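Local coordinates for protein diaminobutyrate-pyruvate transaminase and L-2,4-diaminobutyrate decarboxylase (Vibrio parahaemolyticus, PDB 2QMA) that probably uses pyridoxal 5'-phosphate for transamination and carbon-carbon lyase chemistry, the chain here being the C-terminal, glutamate-decarboxylase-like domain of the longer protein, at residues L203-S208 with I258-V263; K158-F163 with N339-F344; G272-L277 with P422-V427. All coordinates share one frame; numbering follows the deposited sequence.

Interaction 1: residues L203-S208 with I258-V263; sequences LRIVCS and IPFAIV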
loop_
_atom_site.group_PDB
_atom_site.type_symbol
_atom_site.label_atom_id
_atom_site.label_comp_id
_atom_site.label_asym_id
_atom_site.label_seq_id
_atom_site.Cartn_x
_atom_site.Cartn_y
_atom_site.Cartn_z
ATOM N N LEU A 203 -16.459 -22.468 11.415
ATOM C CA LEU A 203 -15.391 -21.656 11.987
ATOM C C LEU A 203 -15.925 -20.304 12.446
ATOM O O LEU A 203 -16.793 -19.687 11.777
ATOM C CB LEU A 203 -14.251 -21.458 10.969
ATOM C CG LEU A 203 -13.525 -22.767 10.561
ATOM C CD1 LEU A 203 -12.544 -22.501 9.390
ATOM C CD2 LEU A 203 -12.753 -23.373 11.714
ATOM N N ARG A 204 -15.433 -19.850 13.592
ATOM C CA ARG A 204 -15.912 -18.587 14.157
ATOM C C ARG A 204 -14.746 -17.758 14.695
ATOM O O ARG A 204 -13.841 -18.293 15.349
ATOM C CB ARG A 204 -16.926 -18.804 15.298
ATOM C CG ARG A 204 -18.297 -19.366 14.863
ATOM C CD ARG A 204 -19.056 -18.406 13.940
ATOM N NE ARG A 204 -20.404 -18.922 13.621
ATOM C CZ ARG A 204 -20.648 -19.757 12.623
ATOM N NH1 ARG A 204 -19.627 -20.179 11.883
ATOM N NH2 ARG A 204 -21.905 -20.183 12.361
ATOM N N ILE A 205 -14.816 -16.454 14.426
ATOM C CA ILE A 205 -13.882 -15.489 14.972
ATOM C C ILE A 205 -14.649 -14.697 16.050
ATOM O O ILE A 205 -15.741 -14.142 15.811
ATOM C CB ILE A 205 -13.427 -14.504 13.907
ATOM C CG1 ILE A 205 -12.773 -15.227 12.714
ATOM C CG2 ILE A 205 -12.570 -13.355 14.541
ATOM C CD1 ILE A 205 -12.762 -14.370 11.399
ATOM N N VAL A 206 -14.082 -14.675 17.242
ATOM C CA VAL A 206 -14.702 -14.006 18.365
ATOM C C VAL A 206 -14.117 -12.582 18.477
ATOM O O VAL A 206 -12.887 -12.389 18.418
ATOM C CB VAL A 206 -14.435 -14.812 19.705
ATOM C CG1 VAL A 206 -15.085 -14.072 20.882
ATOM C CG2 VAL A 206 -14.878 -16.262 19.600
ATOM N N CYS A 207 -14.986 -11.583 18.574
ATOM C CA CYS A 207 -14.547 -10.202 18.800
ATOM C C CYS A 207 -15.610 -9.435 19.603
ATOM O O CYS A 207 -16.668 -9.977 19.917
ATOM C CB CYS A 207 -14.244 -9.507 17.466
ATOM S SG CYS A 207 -15.663 -9.283 16.440
ATOM N N SER A 208 -15.313 -8.199 19.962
ATOM C CA SER A 208 -16.262 -7.411 20.747
ATOM C C SER A 208 -17.115 -6.615 19.779
ATOM O O SER A 208 -16.767 -6.460 18.604
ATOM C CB SER A 208 -15.564 -6.524 21.761
ATOM O OG SER A 208 -15.158 -5.300 21.206
ATOM N N ILE A 258 -16.780 -23.960 15.835
ATOM C CA ILE A 258 -15.332 -24.087 16.028
ATOM C C ILE A 258 -14.753 -22.639 16.178
ATOM O O ILE A 258 -14.308 -22.045 15.223
ATOM C CB ILE A 258 -14.676 -24.901 14.872
ATOM C CG1 ILE A 258 -15.332 -26.303 14.713
ATOM C CG2 ILE A 258 -13.138 -24.975 15.033
ATOM C CD1 ILE A 258 -14.825 -27.093 13.491
ATOM N N PRO A 259 -14.827 -22.065 17.395
ATOM C CA PRO A 259 -14.172 -20.760 17.613
ATOM C C PRO A 259 -12.654 -20.998 17.454
ATOM O O PRO A 259 -12.093 -21.808 18.177
ATOM C CB PRO A 259 -14.544 -20.408 19.073
ATOM C CG PRO A 259 -15.719 -21.317 19.406
ATOM C CD PRO A 259 -15.442 -22.583 18.631
ATOM N N PHE A 260 -12.016 -20.353 16.482
ATOM C CA PHE A 260 -10.597 -20.621 16.208
ATOM C C PHE A 260 -9.713 -19.398 16.376
ATOM O O PHE A 260 -8.479 -19.505 16.403
ATOM C CB PHE A 260 -10.428 -21.158 14.765
ATOM C CG PHE A 260 -10.594 -20.111 13.676
ATOM C CD1 PHE A 260 -9.481 -19.461 13.137
ATOM C CD2 PHE A 260 -11.853 -19.775 13.206
ATOM C CE1 PHE A 260 -9.627 -18.489 12.102
ATOM C CE2 PHE A 260 -12.024 -18.818 12.218
ATOM C CZ PHE A 260 -10.900 -18.171 11.644
ATOM N N ALA A 261 -10.338 -18.215 16.426
ATOM C CA ALA A 261 -9.561 -17.007 16.602
ATOM C C ALA A 261 -10.318 -15.993 17.432
ATOM O O ALA A 261 -11.553 -15.917 17.363
ATOM C CB ALA A 261 -9.224 -16.339 15.230
ATOM N N ILE A 262 -9.550 -15.144 18.096
ATOM C CA ILE A 262 -10.202 -14.118 18.950
ATOM C C ILE A 262 -9.454 -12.822 18.757
ATOM O O ILE A 262 -8.224 -12.819 18.796
ATOM C CB ILE A 262 -10.249 -14.537 20.472
ATOM C CG1 ILE A 262 -11.020 -13.452 21.257
ATOM C CG2 ILE A 262 -8.854 -14.778 21.037
ATOM C CD1 ILE A 262 -11.664 -13.974 22.592
ATOM N N VAL A 263 -10.184 -11.719 18.576
ATOM C CA VAL A 263 -9.522 -10.462 18.380
ATOM C C VAL A 263 -9.548 -9.636 19.678
ATOM O O VAL A 263 -10.643 -9.305 20.189
ATOM C CB VAL A 263 -10.130 -9.670 17.184
ATOM C CG1 VAL A 263 -9.492 -8.303 17.058
ATOM C CG2 VAL A 263 -9.943 -10.473 15.865
#

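Interaction 2: residues K158-F163 with N339-F344; sequences KADGIF and NDKSNF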
loop_
_atom_site.group_PDB
_atom_site.type_symbol
_atom_site.label_atom_id
_atom_site.label_comp_id
_atom_site.label_asym_id
_atom_site.label_seq_id
_atom_site.Cartn_x
_atom_site.Cartn_y
_atom_site.Cartn_z
ATOM N N LYS A 158 11.231 -16.880 18.509
ATOM C CA LYS A 158 10.778 -17.247 17.162
ATOM C C LYS A 158 10.021 -16.165 16.389
ATOM O O LYS A 158 9.552 -16.424 15.261
ATOM C CB LYS A 158 9.946 -18.527 17.249
ATOM C CG LYS A 158 10.674 -19.611 18.004
ATOM C CD LYS A 158 10.236 -20.966 17.519
ATOM C CE LYS A 158 9.541 -21.754 18.626
ATOM N NZ LYS A 158 9.460 -23.184 18.221
ATOM N N ALA A 159 9.918 -14.965 16.959
ATOM C CA ALA A 159 9.020 -13.965 16.400
ATOM C C ALA A 159 9.592 -13.365 15.105
ATOM O O ALA A 159 10.815 -13.436 14.859
ATOM C CB ALA A 159 8.733 -12.921 17.403
ATOM N N ASP A 160 8.709 -12.815 14.278
ATOM C CA ASP A 160 9.118 -12.097 13.061
ATOM C C ASP A 160 7.948 -11.215 12.650
ATOM O O ASP A 160 6.927 -11.184 13.342
ATOM C CB ASP A 160 9.539 -13.087 11.951
ATOM C CG ASP A 160 10.392 -12.446 10.851
ATOM O OD1 ASP A 160 10.742 -11.228 10.936
ATOM O OD2 ASP A 160 10.728 -13.219 9.906
ATOM N N GLY A 161 8.088 -10.479 11.543
ATOM C CA GLY A 161 7.045 -9.596 11.104
ATOM C C GLY A 161 7.312 -9.184 9.674
ATOM O O GLY A 161 8.348 -9.550 9.095
ATOM N N ILE A 162 6.383 -8.431 9.102
ATOM C CA ILE A 162 6.605 -7.786 7.816
ATOM C C ILE A 162 5.780 -6.537 7.762
ATOM O O ILE A 162 4.668 -6.478 8.316
ATOM C CB ILE A 162 6.062 -8.540 6.596
ATOM C CG1 ILE A 162 5.276 -9.771 6.975
ATOM C CG2 ILE A 162 7.064 -8.473 5.333
ATOM C CD1 ILE A 162 3.908 -9.290 7.359
ATOM N N PHE A 163 6.250 -5.581 6.981
ATOM C CA PHE A 163 5.524 -4.340 6.841
ATOM C C PHE A 163 4.392 -4.530 5.862
ATOM O O PHE A 163 4.533 -5.264 4.895
ATOM C CB PHE A 163 6.457 -3.217 6.385
ATOM C CG PHE A 163 7.074 -2.459 7.517
ATOM C CD1 PHE A 163 8.021 -3.065 8.352
ATOM C CD2 PHE A 163 6.677 -1.128 7.768
ATOM C CE1 PHE A 163 8.605 -2.331 9.413
ATOM C CE2 PHE A 163 7.269 -0.367 8.807
ATOM C CZ PHE A 163 8.216 -0.976 9.639
ATOM N N ASN A 339 4.334 -14.154 16.756
ATOM C CA ASN A 339 5.151 -14.739 17.787
ATOM C C ASN A 339 5.951 -15.941 17.296
ATOM O O ASN A 339 7.035 -16.235 17.821
ATOM C CB ASN A 339 4.310 -15.114 19.031
ATOM C CG ASN A 339 4.759 -14.358 20.285
ATOM O OD1 ASN A 339 5.973 -14.197 20.528
ATOM N ND2 ASN A 339 3.786 -13.907 21.106
ATOM N N ASP A 340 5.450 -16.605 16.258
ATOM C CA ASP A 340 6.182 -17.807 15.728
ATOM C C ASP A 340 6.244 -17.700 14.213
ATOM O O ASP A 340 5.250 -17.926 13.526
ATOM C CB ASP A 340 5.437 -19.083 16.144
ATOM C CG ASP A 340 6.194 -20.343 15.799
ATOM O OD1 ASP A 340 7.081 -20.298 14.903
ATOM O OD2 ASP A 340 5.900 -21.388 16.414
ATOM N N LYS A 341 7.386 -17.294 13.702
ATOM C CA LYS A 341 7.560 -17.120 12.252
ATOM C C LYS A 341 7.242 -18.364 11.401
ATOM O O LYS A 341 6.996 -18.239 10.181
ATOM C CB LYS A 341 8.967 -16.607 11.943
ATOM C CG LYS A 341 10.055 -17.634 12.204
ATOM C CD LYS A 341 11.355 -16.901 12.052
ATOM C CE LYS A 341 12.484 -17.651 12.686
ATOM N NZ LYS A 341 13.689 -16.754 12.684
ATOM N N SER A 342 7.189 -19.541 12.032
ATOM C CA SER A 342 6.803 -20.743 11.299
ATOM C C SER A 342 5.372 -20.593 10.732
ATOM O O SER A 342 5.038 -21.202 9.704
ATOM C CB SER A 342 6.996 -22.018 12.137
ATOM O OG SER A 342 5.866 -22.221 12.939
ATOM N N ASN A 343 4.552 -19.757 11.376
ATOM C CA ASN A 343 3.230 -19.491 10.890
ATOM C C ASN A 343 3.177 -18.769 9.519
ATOM O O ASN A 343 2.173 -18.861 8.818
ATOM C CB ASN A 343 2.368 -18.759 11.952
ATOM C CG ASN A 343 1.990 -19.648 13.146
ATOM O OD1 ASN A 343 1.970 -19.199 14.312
ATOM N ND2 ASN A 343 1.671 -20.876 12.867
ATOM N N PHE A 344 4.242 -18.060 9.157
ATOM C CA PHE A 344 4.368 -17.446 7.827
ATOM C C PHE A 344 4.429 -18.500 6.691
ATOM O O PHE A 344 4.221 -18.143 5.537
ATOM C CB PHE A 344 5.595 -16.489 7.748
ATOM C CG PHE A 344 5.378 -15.153 8.401
ATOM C CD1 PHE A 344 4.168 -14.485 8.249
ATOM C CD2 PHE A 344 6.401 -14.522 9.115
ATOM C CE1 PHE A 344 3.949 -13.241 8.815
ATOM C CE2 PHE A 344 6.193 -13.267 9.695
ATOM C CZ PHE A 344 4.973 -12.620 9.554
HETATM O O HOH W 1 7.421 -23.386 16.201
HETATM O O HOH W 2 12.953 -15.088 15.334
#

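Interaction 3: residues G272-L277 with P422-V427; sequences GAIDDL and PSLSTV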
loop_
_atom_site.group_PDB
_atom_site.type_symbol
_atom_site.label_atom_id
_atom_site.label_comp_id
_atom_site.label_asym_id
_atom_site.label_seq_id
_atom_site.Cartn_x
_atom_site.Cartn_y
_atom_site.Cartn_z
ATOM N N GLY A 272 -11.134 4.403 22.486
ATOM C CA GLY A 272 -9.740 4.169 22.857
ATOM C C GLY A 272 -9.580 3.106 23.936
ATOM O O GLY A 272 -8.547 3.017 24.558
ATOM N N ALA A 273 -10.626 2.312 24.172
ATOM C CA ALA A 273 -10.596 1.231 25.158
ATOM C C ALA A 273 -9.593 0.126 24.740
ATOM O O ALA A 273 -9.424 -0.157 23.537
ATOM C CB ALA A 273 -12.015 0.631 25.290
ATOM N N ILE A 274 -8.960 -0.469 25.746
ATOM C CA ILE A 274 -8.004 -1.564 25.573
ATOM C C ILE A 274 -8.575 -2.811 26.259
ATOM O O ILE A 274 -8.729 -2.852 27.492
ATOM C CB ILE A 274 -6.559 -1.185 26.050
ATOM C CG1 ILE A 274 -6.100 0.106 25.353
ATOM C CG2 ILE A 274 -5.582 -2.376 25.745
ATOM C CD1 ILE A 274 -4.644 0.588 25.747
ATOM N N ASP A 275 -8.958 -3.798 25.445
ATOM C CA ASP A 275 -9.455 -5.073 25.956
ATOM C C ASP A 275 -8.447 -5.669 26.956
ATOM O O ASP A 275 -7.253 -5.303 26.975
ATOM C CB ASP A 275 -9.720 -6.076 24.814
ATOM C CG ASP A 275 -10.881 -5.656 23.907
ATOM O OD1 ASP A 275 -11.811 -4.925 24.340
ATOM O OD2 ASP A 275 -10.850 -6.047 22.735
ATOM N N ASP A 276 -8.953 -6.523 27.836
ATOM C CA ASP A 276 -8.127 -7.299 28.709
ATOM C C ASP A 276 -7.410 -8.422 27.903
ATOM O O ASP A 276 -7.888 -9.583 27.797
ATOM C CB ASP A 276 -8.994 -7.902 29.838
ATOM C CG ASP A 276 -8.159 -8.630 30.876
ATOM O OD1 ASP A 276 -6.973 -8.922 30.597
ATOM O OD2 ASP A 276 -8.721 -8.960 31.956
ATOM N N LEU A 277 -6.282 -8.038 27.310
ATOM C CA LEU A 277 -5.540 -8.878 26.392
ATOM C C LEU A 277 -5.006 -10.127 27.100
ATOM O O LEU A 277 -4.926 -11.179 26.516
ATOM C CB LEU A 277 -4.382 -8.072 25.801
ATOM C CG LEU A 277 -4.682 -6.876 24.899
ATOM C CD1 LEU A 277 -3.340 -6.364 24.183
ATOM C CD2 LEU A 277 -5.832 -7.204 23.906
ATOM N N PRO A 422 -12.678 9.195 29.267
ATOM C CA PRO A 422 -11.719 8.760 28.241
ATOM C C PRO A 422 -10.867 7.580 28.681
ATOM O O PRO A 422 -10.630 7.414 29.871
ATOM C CB PRO A 422 -10.815 9.988 28.044
ATOM C CG PRO A 422 -11.524 11.131 28.688
ATOM C CD PRO A 422 -12.357 10.537 29.787
ATOM N N SER A 423 -10.383 6.800 27.715
ATOM C CA SER A 423 -9.518 5.642 27.981
ATOM C C SER A 423 -8.177 5.775 27.283
ATOM O O SER A 423 -7.187 5.142 27.653
ATOM C CB SER A 423 -10.219 4.352 27.555
ATOM O OG SER A 423 -11.457 4.225 28.276
ATOM N N LEU A 424 -8.115 6.629 26.274
ATOM C CA LEU A 424 -6.852 6.814 25.574
ATOM C C LEU A 424 -6.718 8.287 25.210
ATOM O O LEU A 424 -6.472 9.117 26.095
ATOM C CB LEU A 424 -6.734 5.878 24.353
ATOM C CG LEU A 424 -5.336 5.261 24.132
ATOM C CD1 LEU A 424 -5.442 4.015 23.303
ATOM C CD2 LEU A 424 -4.382 6.279 23.460
ATOM N N SER A 425 -6.869 8.613 23.936
ATOM C CA SER A 425 -6.791 10.038 23.539
ATOM C C SER A 425 -8.037 10.555 22.817
ATOM O O SER A 425 -7.982 11.617 22.138
ATOM C CB SER A 425 -5.499 10.322 22.757
ATOM O OG SER A 425 -5.551 9.858 21.414
ATOM N N THR A 426 -9.159 9.834 22.964
ATOM C CA THR A 426 -10.434 10.313 22.419
ATOM C C THR A 426 -11.314 10.953 23.512
ATOM O O THR A 426 -11.248 10.584 24.711
ATOM C CB THR A 426 -11.271 9.199 21.661
ATOM O OG1 THR A 426 -11.713 8.197 22.591
ATOM C CG2 THR A 426 -10.468 8.549 20.541
ATOM N N VAL A 427 -12.157 11.896 23.087
ATOM C CA VAL A 427 -13.132 12.483 23.980
ATOM C C VAL A 427 -14.492 12.471 23.276
ATOM O O VAL A 427 -14.601 12.896 22.147
ATOM C CB VAL A 427 -12.729 13.919 24.390
ATOM C CG1 VAL A 427 -13.819 14.582 25.257
ATOM C CG2 VAL A 427 -11.416 13.900 25.149
#

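Interaction 1: residues L203-S208 with I258-V263
The F260 ring packs against L203 and I205 in two different ways. L203 crosses the phenylalanine side chain at about a right angle, its CB 3.7 Å from F260 CE2, whereas I205 lies beside it and points the same way, I205 CG1 standing 3.6 Å from F260 CZ. A chi1 of 74° sets the ring between its own backbone N and carbonyl carbon and turns it toward L203 and I205. A261 CB lies over one ring face, offset toward the rim, and R204 N comes to the ring edge in plane. F260 is the extra residue of a beta bulge: R204 pairs with P259, but I205 already pairs with A261. The two strands are parallel neighbours in the large, mostly parallel seven-stranded sheet found in fold-type I pyridoxal-phosphate enzymes. Their ladder continues through the bulge, with F260 N donating to R204 O (3.0 Å) and V206 N to A261 O (2.8 Å, nearly straight at 172°). Helix 167-187 covers F260 through A178 and I182. On the other sheet face V206 splits its branches, CG1 reaching I262 CD1 at 3.8 Å and CG2 reaching P259 CB at 4.2 Å; L245 of helix 245-254 touches both V206 and I262. R204, bent at chi2 (-64°), turns its NH1 back to L203 O at 2.9 Å, the oxygen in the guanidinium plane, and NH1 also bonds D201 O.

Interaction 2: residues K158-F163 with N339-F344
K158, A159 and D160 meet N339, D340 and K341 in a largely polar surface contact at the edge of the large sheet, where the chain entering edge strand 160-164 passes the turn that leaves its antiparallel neighbour 334-338. One direct hydrogen bond spans it: K341 N gives to K158 O at 2.8 Å and 169°, the donor tilted from the carbonyl plane. The K341 side chain then passes along the same oxygen. With chi1 at 69°, K341 CG sits 3.3 Å from K158 O, while K341 CB packs on D160 CB at 3.6 Å. Beyond CG the chain is extended and carries NZ to a water that donates to A159 O. K158 and D340 run side by side in the same direction, but K158 NZ stays 4.4 Å from D340 OD2, beyond a salt bridge, and a second water lies between them. D340 OD1 meanwhile accepts from S342 N at 3.0 Å, an Asx turn that opens the 3-10 segment 341-344. That segment delivers F344 to the strand: G161 N lies in plane at the ring edge, 3.8 Å from F344 CE2, and I162 slides past the ring in the opposite direction, its CG1 3.9 Å from F344 CZ. L177 of helix 167-187 also touches F344. D160 OD1 is held by Q143, and N339 ND2 by the carbonyls of E314 and A316. The lysine ends, joined through water, probably add little rigid attachment, leaving backbone bonding and the F344 packing to fix the approach.

Interaction 3: residues G272-L277 with P422-V427
L424 and G272 meet at close range in a buried contact between two loops, with no hydrogen bond between the segments. One loop follows strand 258-265 of the large sheet and leads to helix 277-287; the other leads into strand 426-431 of the four-stranded antiparallel sheet of the C-terminal part of the chain.

Packing of side chains on the bare glycine backbone makes up most of the contact. L424 CB lies 3.8 Å from G272 CA, on the side where a side chain would have to start. A CB on G272 would run into L424 CB and, at these backbone angles (phi 73°), would also press on the carbonyl O of the preceding residue, so the position calls for glycine. The leucine also covers the glycine carbonyl: L424 CB is 3.4 Å and L424 CD1 3.5 Å from G272 O. From a neighbouring position S423 CB reaches the same oxygen at 3.7 Å and extends to A273 CA at 4.0 Å.

Apolar contact between side chains is slight, I274 CD1 approaching L424 CD1 at 4.3 Å; L301 also touches I274.

Polar groups come near without bonding across the contact. T426 OG1, placed between its backbone N and carbonyl carbon by a chi1 of 67°, stays 3.8 Å from G272 N and bonds D270 O instead, within the same loop as G272.

The side chain of L424 lies about 10 Å from that of K325, the predicted cofactor lysine, which has no cofactor attached here. G272 O is buried under carbons of L424 and S423 with no hydrogen-bond partner in the model, probably at some energetic cost. The loops meet here by shape, and the nearby bond from T426 OG1 to D270 O is the polar link beside the contact.

Overall arrangement
From the N terminus, 158-163 opens interaction 2 at one edge of the large sheet. Before that loop closes, the chain forms both strands of interaction 1, near the opposite edge, so interaction 1 is complete within the span of interaction 2. Segment 272-277 then opens interaction 3, in series with interaction 1; 339-344 closes interaction 2, and 422-427 closes interaction 3, so these two cross. Interactions 1 and 2 join neighbouring strands or strand ends of the same sheet, their centres about 21 Å apart. Interaction 3 ties this sheet's loops to the C-terminal antiparallel sheet and touches interaction 1 by packing of D275 near V263.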